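Local atomic coordinates of penicillin-binding protein 2B (Streptococcus pneumoniae, PDB entry 2WAD), a protein that probably forms peptide cross-links between neighbouring glycan strands of cell-wall peptidoglycan as a transpeptidase of the elongation machinery, and binds penicillin. Residues 72-77 / 221-226; 92-97 / 176-181; 321-326 / 667-672; 440-445 / 594-599. One frame throughout, in Å; residues are numbered along the deposited sequence.

Overall arrangement
Following the chain from its N terminus, strand 72-83 pairs with strand 215-225 in contact 1, closing a loop of 143 residues within the dimerisation domain of the family. Helix 90-100 follows that first strand directly, and contact 2, which packs it against helix 169-182, is nested inside this loop; the two centres lie about 29 Å apart. The chain then runs on to contact 3, in series with both, where helix 314-334 meets the C-terminal helix 661-676 and brings together the two ends of the transpeptidase region. Nested within that long loop, contact 4 joins the end of helix 436-442 to the loop after helix 578-593. Contacts 2 and 4 are farthest apart, about 78 Å between centres.

Contact 1: 72-77 / 221-226; sequences VENTLK and WDRKIL. Unlike the reference sequence in segment 221-226: I225 (reference Val).
The guanidinium of R223 meets V72 over one face and N74 at its edge, on one side of an antiparallel ladder in which strand 215-225 forms an outer strand of a three-stranded sheet. CG2 of V72 sits over the centre of that face, 3.9 Å from CZ of R223. At the edge of the same group OD1 of N74 accepts from NH1 of R223 (3.2 Å), lying in the guanidinium plane, although the two planes are turned 33° apart and NH1 is tilted out of the amide's carbonyl plane. The arginine gets there because its chain bends at chi2 (77°) and again at chi3. Outside the pair, E269 forms a salt bridge with NE of R223, and the backbone O of R60 receives ND2 of N74, so both polar ends are tied to the surrounding fold.

On the other face E73 and K224 run side by side and point the same way, joined by a weak salt bridge, OE2 of E73 to NZ of K224, 3.4 Å. Backbone bonds link T75 and D222 in both directions. K77 reaches across with an extended chain, crossing D222 at about a right angle, and its NZ meets OD1 of D222 at 2.8 Å from above the carboxylate plane.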
loop_
_atom_site.group_PDB
_atom_site.type_symbol
_atom_site.label_atom_id
_atom_site.label_comp_id
_atom_site.label_asym_id
_atom_site.label_seq_id
_atom_site.Cartn_x
_atom_site.Cartn_y
_atom_site.Cartn_z
ATOM N N VAL A 72 6.067 -1.648 14.986
ATOM C CA VAL A 72 6.114 -3.101 15.088
ATOM C C VAL A 72 7.071 -3.541 16.189
ATOM O O VAL A 72 7.671 -2.721 16.883
ATOM C CB VAL A 72 6.622 -3.763 13.805
ATOM C CG1 VAL A 72 5.683 -3.470 12.649
ATOM C CG2 VAL A 72 8.048 -3.314 13.527
ATOM N N GLU A 73 7.226 -4.851 16.323
ATOM C CA GLU A 73 7.916 -5.414 17.473
ATOM C C GLU A 73 8.493 -6.756 17.067
ATOM O O GLU A 73 7.793 -7.572 16.471
ATOM C CB GLU A 73 6.908 -5.659 18.594
ATOM C CG GLU A 73 7.522 -6.066 19.915
ATOM C CD GLU A 73 7.706 -4.860 20.808
ATOM O OE1 GLU A 73 8.124 -3.807 20.265
ATOM O OE2 GLU A 73 7.400 -4.950 22.019
ATOM N N ASN A 74 9.762 -6.974 17.391
ATOM C CA ASN A 74 10.369 -8.295 17.276
ATOM C C ASN A 74 10.400 -8.926 18.659
ATOM O O ASN A 74 11.115 -8.459 19.544
ATOM C CB ASN A 74 11.788 -8.185 16.730
ATOM C CG ASN A 74 11.819 -7.982 15.232
ATOM O OD1 ASN A 74 10.905 -8.387 14.526
ATOM N ND2 ASN A 74 12.891 -7.375 14.736
ATOM N N THR A 75 9.612 -9.977 18.856
ATOM C CA THR A 75 9.463 -10.520 20.194
ATOM C C THR A 75 10.230 -11.837 20.307
ATOM O O THR A 75 10.304 -12.612 19.355
ATOM C CB THR A 75 7.977 -10.541 20.641
ATOM O OG1 THR A 75 7.818 -11.329 21.827
ATOM C CG2 THR A 75 7.045 -11.031 19.539
ATOM N N LEU A 76 10.852 -12.054 21.461
ATOM C CA LEU A 76 11.774 -13.172 21.654
ATOM C C LEU A 76 11.028 -14.339 22.309
ATOM O O LEU A 76 10.335 -14.143 23.309
ATOM C CB LEU A 76 12.940 -12.723 22.548
ATOM C CG LEU A 76 14.389 -12.768 22.040
ATOM C CD1 LEU A 76 15.220 -11.617 22.595
ATOM C CD2 LEU A 76 15.094 -14.105 22.292
ATOM N N LYS A 77 11.150 -15.540 21.746
ATOM C CA LYS A 77 10.570 -16.748 22.346
ATOM C C LYS A 77 11.618 -17.837 22.584
ATOM O O LYS A 77 12.757 -17.736 22.121
ATOM C CB LYS A 77 9.427 -17.294 21.485
ATOM C CG LYS A 77 9.822 -17.513 20.035
ATOM C CD LYS A 77 8.641 -17.838 19.132
ATOM C CE LYS A 77 9.105 -18.028 17.688
ATOM N NZ LYS A 77 7.985 -18.032 16.690
ATOM N N TRP A 221 12.014 -15.615 16.980
ATOM C CA TRP A 221 11.161 -14.408 16.977
ATOM C C TRP A 221 9.747 -14.604 16.437
ATOM O O TRP A 221 9.510 -15.372 15.499
ATOM C CB TRP A 221 11.728 -13.260 16.129
ATOM C CG TRP A 221 13.125 -12.902 16.395
ATOM C CD1 TRP A 221 13.598 -12.113 17.400
ATOM C CD2 TRP A 221 14.255 -13.300 15.620
ATOM N NE1 TRP A 221 14.968 -12.014 17.311
ATOM C CE2 TRP A 221 15.396 -12.736 16.227
ATOM C CE3 TRP A 221 14.416 -14.091 14.478
ATOM C CZ2 TRP A 221 16.686 -12.942 15.730
ATOM C CZ3 TRP A 221 15.699 -14.298 13.986
ATOM C CH2 TRP A 221 16.818 -13.723 14.612
ATOM N N ASP A 222 8.817 -13.854 17.014
ATOM C CA ASP A 222 7.584 -13.532 16.321
ATOM C C ASP A 222 7.696 -12.061 15.938
ATOM O O ASP A 222 8.407 -11.283 16.573
ATOM C CB ASP A 222 6.363 -13.793 17.208
ATOM C CG ASP A 222 6.176 -15.275 17.518
ATOM O OD1 ASP A 222 5.980 -16.060 16.563
ATOM O OD2 ASP A 222 6.228 -15.653 18.710
ATOM N N ARG A 223 7.021 -11.696 14.860
ATOM C CA ARG A 223 6.937 -10.305 14.477
ATOM C C ARG A 223 5.535 -9.858 14.858
ATOM O O ARG A 223 4.554 -10.449 14.399
ATOM C CB ARG A 223 7.124 -10.202 12.968
ATOM C CG ARG A 223 6.820 -8.849 12.358
ATOM C CD ARG A 223 7.954 -7.871 12.619
ATOM N NE ARG A 223 8.083 -6.896 11.545
ATOM C CZ ARG A 223 9.210 -6.243 11.289
ATOM N NH1 ARG A 223 10.287 -6.472 12.022
ATOM N NH2 ARG A 223 9.277 -5.379 10.292
ATOM N N LYS A 224 5.431 -8.828 15.695
ATOM C CA LYS A 224 4.113 -8.251 15.956
ATOM C C LYS A 224 3.890 -6.787 15.539
ATOM O O LYS A 224 4.807 -5.977 15.588
ATOM C CB LYS A 224 3.618 -8.579 17.369
ATOM C CG LYS A 224 3.944 -7.573 18.448
ATOM C CD LYS A 224 3.080 -7.867 19.663
ATOM C CE LYS A 224 3.919 -7.872 20.929
ATOM N NZ LYS A 224 4.450 -6.506 21.197
ATOM N N ILE A 225 2.678 -6.491 15.081
ATOM C CA ILE A 225 2.242 -5.146 14.707
ATOM C C ILE A 225 1.556 -4.511 15.909
ATOM O O ILE A 225 0.573 -5.049 16.410
ATOM C CB ILE A 225 1.226 -5.202 13.545
ATOM C CG1 ILE A 225 1.817 -6.013 12.384
ATOM C CG2 ILE A 225 0.905 -3.808 13.066
ATOM C CD1 ILE A 225 0.845 -6.918 11.665
ATOM N N LEU A 226 2.080 -3.389 16.393
ATOM C CA LEU A 226 1.482 -2.726 17.549
ATOM C C LEU A 226 0.148 -2.080 17.196
ATOM O O LEU A 226 -0.093 -1.745 16.038
ATOM C CB LEU A 226 2.430 -1.681 18.131
ATOM C CG LEU A 226 3.863 -2.124 18.416
ATOM C CD1 LEU A 226 4.709 -0.937 18.837
ATOM C CD2 LEU A 226 3.881 -3.176 19.511
#

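Contact 2: 92-97 / 176-181. Unlike the reference sequence in segment 92-97: I96 (reference Thr).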
loop_
_atom_site.group_PDB
_atom_site.type_symbol
_atom_site.label_atom_id
_atom_site.label_comp_id
_atom_site.label_asym_id
_atom_site.label_seq_id
_atom_site.Cartn_x
_atom_site.Cartn_y
_atom_site.Cartn_z
ATOM N N ASP A 92 18.232 -42.823 12.194
ATOM C CA ASP A 92 18.710 -41.903 13.227
ATOM C C ASP A 92 17.700 -40.761 13.472
ATOM O O ASP A 92 17.536 -40.273 14.598
ATOM C CB ASP A 92 20.090 -41.324 12.869
ATOM C CG ASP A 92 21.170 -42.392 12.682
ATOM O OD1 ASP A 92 21.074 -43.489 13.260
ATOM O OD2 ASP A 92 22.142 -42.142 11.938
ATOM N N LEU A 93 16.997 -40.331 12.433
ATOM C CA LEU A 93 15.973 -39.300 12.629
ATOM C C LEU A 93 14.745 -39.774 13.416
ATOM O O LEU A 93 14.218 -39.049 14.263
ATOM C CB LEU A 93 15.556 -38.667 11.300
ATOM C CG LEU A 93 16.206 -37.343 10.863
ATOM C CD1 LEU A 93 17.549 -37.072 11.503
ATOM C CD2 LEU A 93 16.309 -37.222 9.339
ATOM N N LYS A 94 14.285 -40.982 13.114
ATOM C CA LYS A 94 13.152 -41.577 13.795
ATOM C C LYS A 94 13.482 -41.807 15.270
ATOM O O LYS A 94 12.625 -41.579 16.116
ATOM C CB LYS A 94 12.769 -42.906 13.133
ATOM C CG LYS A 94 12.078 -42.742 11.787
ATOM C CD LYS A 94 11.372 -44.029 11.389
ATOM C CE LYS A 94 12.330 -45.196 11.392
ATOM N NZ LYS A 94 11.790 -46.374 10.665
ATOM N N GLU A 95 14.704 -42.248 15.578
ATOM C CA GLU A 95 15.113 -42.422 16.974
ATOM C C GLU A 95 15.125 -41.103 17.738
ATOM O O GLU A 95 14.707 -41.063 18.896
ATOM C CB GLU A 95 16.472 -43.116 17.120
ATOM C CG GLU A 95 16.627 -44.455 16.407
ATOM C CD GLU A 95 15.744 -45.562 16.962
ATOM O OE1 GLU A 95 15.457 -45.557 18.172
ATOM O OE2 GLU A 95 15.352 -46.461 16.187
ATOM N N ILE A 96 15.572 -40.027 17.094
ATOM C CA ILE A 96 15.540 -38.704 17.703
ATOM C C ILE A 96 14.112 -38.160 17.884
ATOM O O ILE A 96 13.805 -37.513 18.905
ATOM C CB ILE A 96 16.427 -37.723 16.920
ATOM C CG1 ILE A 96 17.892 -38.110 17.090
ATOM C CG2 ILE A 96 16.196 -36.263 17.334
ATOM C CD1 ILE A 96 18.782 -37.375 16.097
ATOM N N ALA A 97 13.246 -38.426 16.906
ATOM C CA ALA A 97 11.865 -37.930 16.953
ATOM C C ALA A 97 11.139 -38.513 18.157
ATOM O O ALA A 97 10.507 -37.773 18.892
ATOM C CB ALA A 97 11.112 -38.283 15.682
ATOM N N TYR A 176 4.909 -36.922 12.599
ATOM C CA TYR A 176 4.944 -35.463 12.567
ATOM C C TYR A 176 6.306 -34.871 12.930
ATOM O O TYR A 176 6.815 -33.994 12.240
ATOM C CB TYR A 176 3.851 -34.889 13.472
ATOM C CG TYR A 176 3.830 -33.377 13.491
ATOM C CD1 TYR A 176 3.408 -32.653 12.382
ATOM C CD2 TYR A 176 4.248 -32.678 14.614
ATOM C CE1 TYR A 176 3.384 -31.262 12.402
ATOM C CE2 TYR A 176 4.244 -31.305 14.649
ATOM C CZ TYR A 176 3.807 -30.601 13.546
ATOM O OH TYR A 176 3.810 -29.232 13.605
ATOM N N LEU A 177 6.879 -35.337 14.033
ATOM C CA LEU A 177 8.193 -34.904 14.500
ATOM C C LEU A 177 9.321 -35.190 13.507
ATOM O O LEU A 177 10.078 -34.275 13.166
ATOM C CB LEU A 177 8.507 -35.502 15.878
ATOM C CG LEU A 177 7.763 -34.794 17.024
ATOM C CD1 LEU A 177 7.890 -35.541 18.343
ATOM C CD2 LEU A 177 8.102 -33.306 17.206
ATOM N N PHE A 178 9.428 -36.439 13.055
ATOM C CA PHE A 178 10.292 -36.807 11.929
ATOM C C PHE A 178 10.240 -35.807 10.759
ATOM O O PHE A 178 11.279 -35.281 10.341
ATOM C CB PHE A 178 9.900 -38.199 11.454
ATOM C CG PHE A 178 10.695 -38.693 10.285
ATOM C CD1 PHE A 178 11.768 -39.540 10.484
ATOM C CD2 PHE A 178 10.352 -38.343 8.989
ATOM C CE1 PHE A 178 12.504 -40.015 9.418
ATOM C CE2 PHE A 178 11.082 -38.824 7.912
ATOM C CZ PHE A 178 12.167 -39.660 8.132
ATOM N N SER A 179 9.038 -35.517 10.255
ATOM C CA SER A 179 8.886 -34.604 9.117
ATOM C C SER A 179 9.605 -33.279 9.397
ATOM O O SER A 179 10.339 -32.750 8.559
ATOM C CB SER A 179 7.407 -34.378 8.762
ATOM O OG SER A 179 6.657 -35.580 8.879
ATOM N N GLN A 180 9.406 -32.750 10.598
ATOM C CA GLN A 180 10.095 -31.539 11.029
ATOM C C GLN A 180 11.620 -31.690 10.954
ATOM O O GLN A 180 12.294 -30.816 10.420
ATOM C CB GLN A 180 9.683 -31.208 12.464
ATOM C CG GLN A 180 8.201 -30.934 12.653
ATOM C CD GLN A 180 7.827 -29.567 12.150
ATOM O OE1 GLN A 180 8.374 -28.555 12.597
ATOM N NE2 GLN A 180 6.904 -29.526 11.196
ATOM N N LEU A 181 12.169 -32.778 11.499
ATOM C CA LEU A 181 13.621 -32.981 11.480
ATOM C C LEU A 181 14.153 -33.174 10.058
ATOM O O LEU A 181 15.145 -32.549 9.664
ATOM C CB LEU A 181 14.048 -34.147 12.383
ATOM C CG LEU A 181 13.549 -34.137 13.833
ATOM C CD1 LEU A 181 13.746 -35.488 14.448
ATOM C CD2 LEU A 181 14.205 -33.051 14.673
#
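L177 faces A97 at the closest approach of the two backbones, with CB of L177 3.8 Å from CB of A97. CD1 of L177 rests 3.5 Å from the backbone O of A97. The next residue, F178, carries its ring past the small alanine to the preceding turn of helix 90-100: with CG anti to the backbone N (chi1 179°), the ring leaves its own helix towards L93 and K94. There CD1 of F178 lies 3.5 Å from CG of K94, and CE1 of F178 is 3.8 Å from CB of L93, both approaches being oblique to the ring. The lysine thus contributes the aliphatic root of its chain, while its amino group extends elsewhere.

This is helix-helix packing in the family's dimerisation domain, the short segments crossing at 123° with 8.7 Å between axes, and A97 CB reaches to 3.6 Å from the backbone N of F178. One turn beyond L177, L181 slides past L93 in the opposite direction, its CB 4.1 Å from CG of L93. Its CD1 branch touches CG2 of I96 as well as the backbone of L93 and A97. F82 of strand 72-83 touches both L93 and L181.

Contact 3: 321-326 / 667-672; sequences DALLKS and RDIINL
Apolar contacts centre on L323, whose CD2 methyl touches I669, L672 and D668 of the C-terminal helix. The nearest approach is from CD2 of L323 to CG1 of I669, at 3.5 Å, with the two side chains crossing at a slant. The same L323 CD2 meets CD1 of L672 at 4.0 Å and CB of D668 at 3.7 Å. A chi1 of -173° swings the leucine away from its own backbone N and across the gap, which is wide: the axes of the short segments stay 10.8 Å apart. A looser touch comes from L324, whose CD1 lies 4.3 Å from CD1 of I669.

No hydrogen bond joins the two segments; the polar interactions lie beside the patch. Within 667-672, R667 and D668 form a salt bridge, NE and NH2 both donating to OD2 from the same face of the carboxylate; R667 NE is 2.9 Å from D668 OD2. The other oxygen, OD1, is bonded to the hydroxyl of Y327, a residue of helix 314-334, so the carboxylate has partners on both helices.

The two short segments run nearly antiparallel (156°) in the transpeptidase region. Alongside, I669 and L672 touch F316 of helix 314-334, while L324 and I669 both rest on A345 of strand 342-348, setting the pair against the six-stranded antiparallel sheet.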
loop_
_atom_site.group_PDB
_atom_site.type_symbol
_atom_site.label_atom_id
_atom_site.label_comp_id
_atom_site.label_asym_id
_atom_site.label_seq_id
_atom_site.Cartn_x
_atom_site.Cartn_y
_atom_site.Cartn_z
ATOM N N ASP A 321 -7.797 11.365 11.622
ATOM C CA ASP A 321 -8.804 10.323 11.862
ATOM C C ASP A 321 -9.982 10.846 12.710
ATOM O O ASP A 321 -11.144 10.598 12.403
ATOM C CB ASP A 321 -8.142 9.126 12.577
ATOM C CG ASP A 321 -7.162 8.342 11.690
ATOM O OD1 ASP A 321 -6.463 7.471 12.228
ATOM O OD2 ASP A 321 -7.071 8.529 10.453
ATOM N N ALA A 322 -9.693 11.589 13.777
ATOM C CA ALA A 322 -10.731 12.124 14.672
ATOM C C ALA A 322 -11.603 13.138 13.961
ATOM O O ALA A 322 -12.833 13.099 14.080
ATOM C CB ALA A 322 -10.113 12.737 15.963
ATOM N N LEU A 323 -10.970 14.037 13.211
ATOM C CA LEU A 323 -11.699 15.036 12.429
ATOM C C LEU A 323 -12.685 14.348 11.479
ATOM O O LEU A 323 -13.894 14.658 11.470
ATOM C CB LEU A 323 -10.701 15.910 11.654
ATOM C CG LEU A 323 -11.235 17.131 10.903
ATOM C CD1 LEU A 323 -11.682 18.175 11.947
ATOM C CD2 LEU A 323 -10.151 17.691 10.003
ATOM N N LEU A 324 -12.179 13.396 10.689
ATOM C CA LEU A 324 -13.042 12.744 9.695
ATOM C C LEU A 324 -14.195 12.045 10.407
ATOM O O LEU A 324 -15.333 12.051 9.958
ATOM C CB LEU A 324 -12.282 11.741 8.819
ATOM C CG LEU A 324 -11.711 12.169 7.470
ATOM C CD1 LEU A 324 -11.078 13.552 7.471
ATOM C CD2 LEU A 324 -10.733 11.080 6.976
ATOM N N LYS A 325 -13.884 11.427 11.533
ATOM C CA LYS A 325 -14.917 10.740 12.274
ATOM C C LYS A 325 -15.922 11.744 12.872
ATOM O O LYS A 325 -17.136 11.534 12.836
ATOM C CB LYS A 325 -14.274 9.834 13.332
ATOM C CG LYS A 325 -15.107 8.581 13.577
ATOM C CD LYS A 325 -14.569 7.713 14.698
ATOM C CE LYS A 325 -15.518 6.532 14.882
ATOM N NZ LYS A 325 -15.058 5.582 15.943
ATOM N N SER A 326 -15.421 12.864 13.369
ATOM C CA SER A 326 -16.305 13.917 13.851
ATOM C C SER A 326 -17.267 14.471 12.779
ATOM O O SER A 326 -18.495 14.456 12.942
ATOM C CB SER A 326 -15.476 15.024 14.514
ATOM O OG SER A 326 -16.328 16.109 14.828
ATOM N N ARG A 667 -9.778 22.661 5.150
ATOM C CA ARG A 667 -9.254 23.775 5.941
ATOM C C ARG A 667 -8.801 23.304 7.308
ATOM O O ARG A 667 -7.740 23.690 7.799
ATOM C CB ARG A 667 -10.410 24.766 6.117
ATOM C CG ARG A 667 -10.105 25.940 7.058
ATOM C CD ARG A 667 -11.419 26.613 7.418
ATOM N NE ARG A 667 -12.171 25.764 8.346
ATOM C CZ ARG A 667 -13.493 25.757 8.435
ATOM N NH1 ARG A 667 -14.196 26.537 7.623
ATOM N NH2 ARG A 667 -14.104 24.972 9.322
ATOM N N ASP A 668 -9.631 22.496 7.961
ATOM C CA ASP A 668 -9.325 22.108 9.329
ATOM C C ASP A 668 -8.132 21.156 9.353
ATOM O O ASP A 668 -7.420 21.107 10.360
ATOM C CB ASP A 668 -10.508 21.416 9.995
ATOM C CG ASP A 668 -11.625 22.373 10.377
ATOM O OD1 ASP A 668 -12.672 21.865 10.814
ATOM O OD2 ASP A 668 -11.495 23.602 10.222
ATOM N N ILE A 669 -7.952 20.363 8.297
ATOM C CA ILE A 669 -6.739 19.552 8.198
ATOM C C ILE A 669 -5.524 20.449 8.007
ATOM O O ILE A 669 -4.467 20.195 8.586
ATOM C CB ILE A 669 -6.778 18.490 7.071
ATOM C CG1 ILE A 669 -7.789 17.387 7.402
ATOM C CG2 ILE A 669 -5.387 17.864 6.860
ATOM C CD1 ILE A 669 -8.229 16.544 6.192
ATOM N N ILE A 670 -5.667 21.488 7.190
ATOM C CA ILE A 670 -4.560 22.418 7.004
ATOM C C ILE A 670 -4.209 23.130 8.315
ATOM O O ILE A 670 -3.026 23.241 8.658
ATOM C CB ILE A 670 -4.795 23.376 5.806
ATOM C CG1 ILE A 670 -4.730 22.555 4.507
ATOM C CG2 ILE A 670 -3.736 24.497 5.742
ATOM C CD1 ILE A 670 -4.921 23.344 3.254
ATOM N N ASN A 671 -5.213 23.611 9.046
ATOM C CA ASN A 671 -4.960 24.299 10.316
ATOM C C ASN A 671 -4.325 23.306 11.284
ATOM O O ASN A 671 -3.431 23.663 12.039
ATOM C CB ASN A 671 -6.257 24.794 10.967
ATOM C CG ASN A 671 -6.806 26.053 10.338
ATOM O OD1 ASN A 671 -6.093 26.780 9.659
ATOM N ND2 ASN A 671 -8.075 26.355 10.629
ATOM N N LEU A 672 -4.793 22.060 11.288
ATOM C CA LEU A 672 -4.225 21.067 12.210
ATOM C C LEU A 672 -2.740 20.920 11.948
ATOM O O LEU A 672 -1.925 20.907 12.871
ATOM C CB LEU A 672 -4.919 19.714 12.107
ATOM C CG LEU A 672 -6.209 19.543 12.920
ATOM C CD1 LEU A 672 -7.041 18.347 12.463
ATOM C CD2 LEU A 672 -5.953 19.489 14.440
#

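Contact 4: 440-445 / 594-599. Unlike the reference sequence in segment 594-599: P597 (reference Gly).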
loop_
_atom_site.group_PDB
_atom_site.type_symbol
_atom_site.label_atom_id
_atom_site.label_comp_id
_atom_site.label_asym_id
_atom_site.label_seq_id
_atom_site.Cartn_x
_atom_site.Cartn_y
_atom_site.Cartn_z
ATOM N N LEU A 440 -12.875 28.947 -12.833
ATOM C CA LEU A 440 -12.488 28.166 -11.656
ATOM C C LEU A 440 -13.186 28.691 -10.396
ATOM O O LEU A 440 -13.727 27.906 -9.601
ATOM C CB LEU A 440 -10.963 28.140 -11.512
ATOM C CG LEU A 440 -10.215 27.268 -12.539
ATOM C CD1 LEU A 440 -8.713 27.464 -12.517
ATOM C CD2 LEU A 440 -10.502 25.788 -12.354
ATOM N N GLU A 441 -13.206 30.019 -10.251
ATOM C CA GLU A 441 -13.829 30.667 -9.081
ATOM C C GLU A 441 -15.293 30.273 -8.888
ATOM O O GLU A 441 -15.705 29.971 -7.756
ATOM C CB GLU A 441 -13.687 32.191 -9.119
ATOM C CG GLU A 441 -14.336 32.914 -7.942
ATOM C CD GLU A 441 -14.148 34.439 -7.991
ATOM O OE1 GLU A 441 -13.484 34.946 -8.921
ATOM O OE2 GLU A 441 -14.666 35.138 -7.091
ATOM N N TYR A 442 -16.034 30.220 -10.002
ATOM C CA TYR A 442 -17.464 29.908 -10.009
ATOM C C TYR A 442 -17.824 28.449 -10.261
ATOM O O TYR A 442 -18.982 28.039 -10.098
ATOM C CB TYR A 442 -18.192 30.737 -11.066
ATOM C CG TYR A 442 -17.889 32.210 -11.082
ATOM C CD1 TYR A 442 -17.423 32.873 -9.950
ATOM C CD2 TYR A 442 -18.090 32.952 -12.242
ATOM C CE1 TYR A 442 -17.140 34.241 -9.988
ATOM C CE2 TYR A 442 -17.824 34.312 -12.281
ATOM C CZ TYR A 442 -17.340 34.952 -11.162
ATOM O OH TYR A 442 -17.072 36.310 -11.245
ATOM N N SER A 443 -16.826 27.662 -10.648
ATOM C CA SER A 443 -17.043 26.270 -11.021
ATOM C C SER A 443 -17.963 26.163 -12.228
ATOM O O SER A 443 -18.929 25.409 -12.220
ATOM C CB SER A 443 -17.556 25.424 -9.846
ATOM O OG SER A 443 -17.240 24.038 -10.020
ATOM N N SER A 444 -17.652 26.937 -13.259
ATOM C CA SER A 444 -18.467 26.953 -14.466
ATOM C C SER A 444 -18.337 25.655 -15.251
ATOM O O SER A 444 -17.233 25.285 -15.674
ATOM C CB SER A 444 -18.016 28.114 -15.358
ATOM O OG SER A 444 -18.535 27.949 -16.660
ATOM N N ASN A 445 -19.454 24.968 -15.470
ATOM C CA ASN A 445 -19.452 23.877 -16.445
ATOM C C ASN A 445 -19.374 24.364 -17.903
ATOM O O ASN A 445 -18.822 23.662 -18.747
ATOM C CB ASN A 445 -20.673 22.965 -16.285
ATOM C CG ASN A 445 -20.575 22.016 -15.094
ATOM O OD1 ASN A 445 -19.493 21.704 -14.579
ATOM N ND2 ASN A 445 -21.729 21.512 -14.675
ATOM N N GLY A 594 -12.566 35.192 -3.125
ATOM C CA GLY A 594 -13.428 36.019 -3.972
ATOM C C GLY A 594 -14.610 36.679 -3.272
ATOM O O GLY A 594 -15.002 36.289 -2.178
ATOM N N THR A 595 -15.215 37.663 -3.928
ATOM C CA THR A 595 -16.327 38.391 -3.315
ATOM C C THR A 595 -17.561 38.449 -4.203
ATOM O O THR A 595 -18.400 39.337 -4.048
ATOM C CB THR A 595 -15.926 39.827 -2.976
ATOM O OG1 THR A 595 -15.507 40.483 -4.181
ATOM C CG2 THR A 595 -14.772 39.841 -1.947
ATOM N N SER A 596 -17.683 37.485 -5.111
ATOM C CA SER A 596 -18.845 37.404 -5.994
ATOM C C SER A 596 -19.937 36.549 -5.336
ATOM O O SER A 596 -19.657 35.657 -4.532
ATOM C CB SER A 596 -18.408 36.831 -7.351
ATOM O OG SER A 596 -19.491 36.364 -8.145
ATOM N N PRO A 597 -21.201 36.809 -5.679
ATOM C CA PRO A 597 -22.222 35.845 -5.270
ATOM C C PRO A 597 -21.961 34.424 -5.811
ATOM O O PRO A 597 -22.558 33.459 -5.308
ATOM C CB PRO A 597 -23.532 36.421 -5.818
ATOM C CG PRO A 597 -23.183 37.733 -6.478
ATOM C CD PRO A 597 -21.716 37.959 -6.448
ATOM N N LEU A 598 -21.049 34.285 -6.776
ATOM C CA LEU A 598 -20.762 32.977 -7.375
ATOM C C LEU A 598 -19.466 32.355 -6.867
ATOM O O LEU A 598 -19.106 31.253 -7.279
ATOM C CB LEU A 598 -20.737 33.034 -8.917
ATOM C CG LEU A 598 -22.041 33.499 -9.560
ATOM C CD1 LEU A 598 -21.900 33.654 -11.071
ATOM C CD2 LEU A 598 -23.189 32.569 -9.201
ATOM N N THR A 599 -18.747 33.074 -6.013
ATOM C CA THR A 599 -17.562 32.520 -5.398
ATOM C C THR A 599 -17.944 31.271 -4.607
ATOM O O THR A 599 -18.852 31.309 -3.764
ATOM C CB THR A 599 -16.903 33.532 -4.465
ATOM O OG1 THR A 599 -16.375 34.608 -5.251
ATOM C CG2 THR A 599 -15.753 32.853 -3.693
HETATM O O HOH W 1 -14.310 37.701 -6.704
#
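E441 and T599 form the tight part of this contact, where the end of helix 436-442 meets an ST turn and a type I beta turn in the loop after helix 578-593. The all-extended chain of the glutamate carries OE2 out to T599, and OE2 of E441 receives OG1 of T599 on its anti lone pair at 2.6 Å. That hydroxyl in turn accepts from the backbone N of S596, so it both donates and accepts. Next to this bond the Y442 and L598 side chains cross at about a right angle, and CB of L598 lies over one face of the Y442 ring, 3.9 Å from its centroid and offset toward the rim, a CH-pi contact. The backbone O of L598 also approaches CA of Y442, at 3.5 Å.

The packing is looser towards T595, on the surface, and S596. OG of S596 comes no nearer to the tyrosine than 3.7 Å, from CE1 of Y442, and is held instead within its own turn by the backbone N of L598. A water bridges OE2 of E441 to the backbone N of T595.

Beyond Y442, S443 ends the helix in a Schellman motif with positive phi. S443 and N445 probably form the SxN motif of penicillin-binding proteins: S443 OG is hydrogen-bonded to K615 NZ and to OG of S386, the inferred acyl-ester nucleophile, while S443 O and N445 OD1 both accept from K389 NZ.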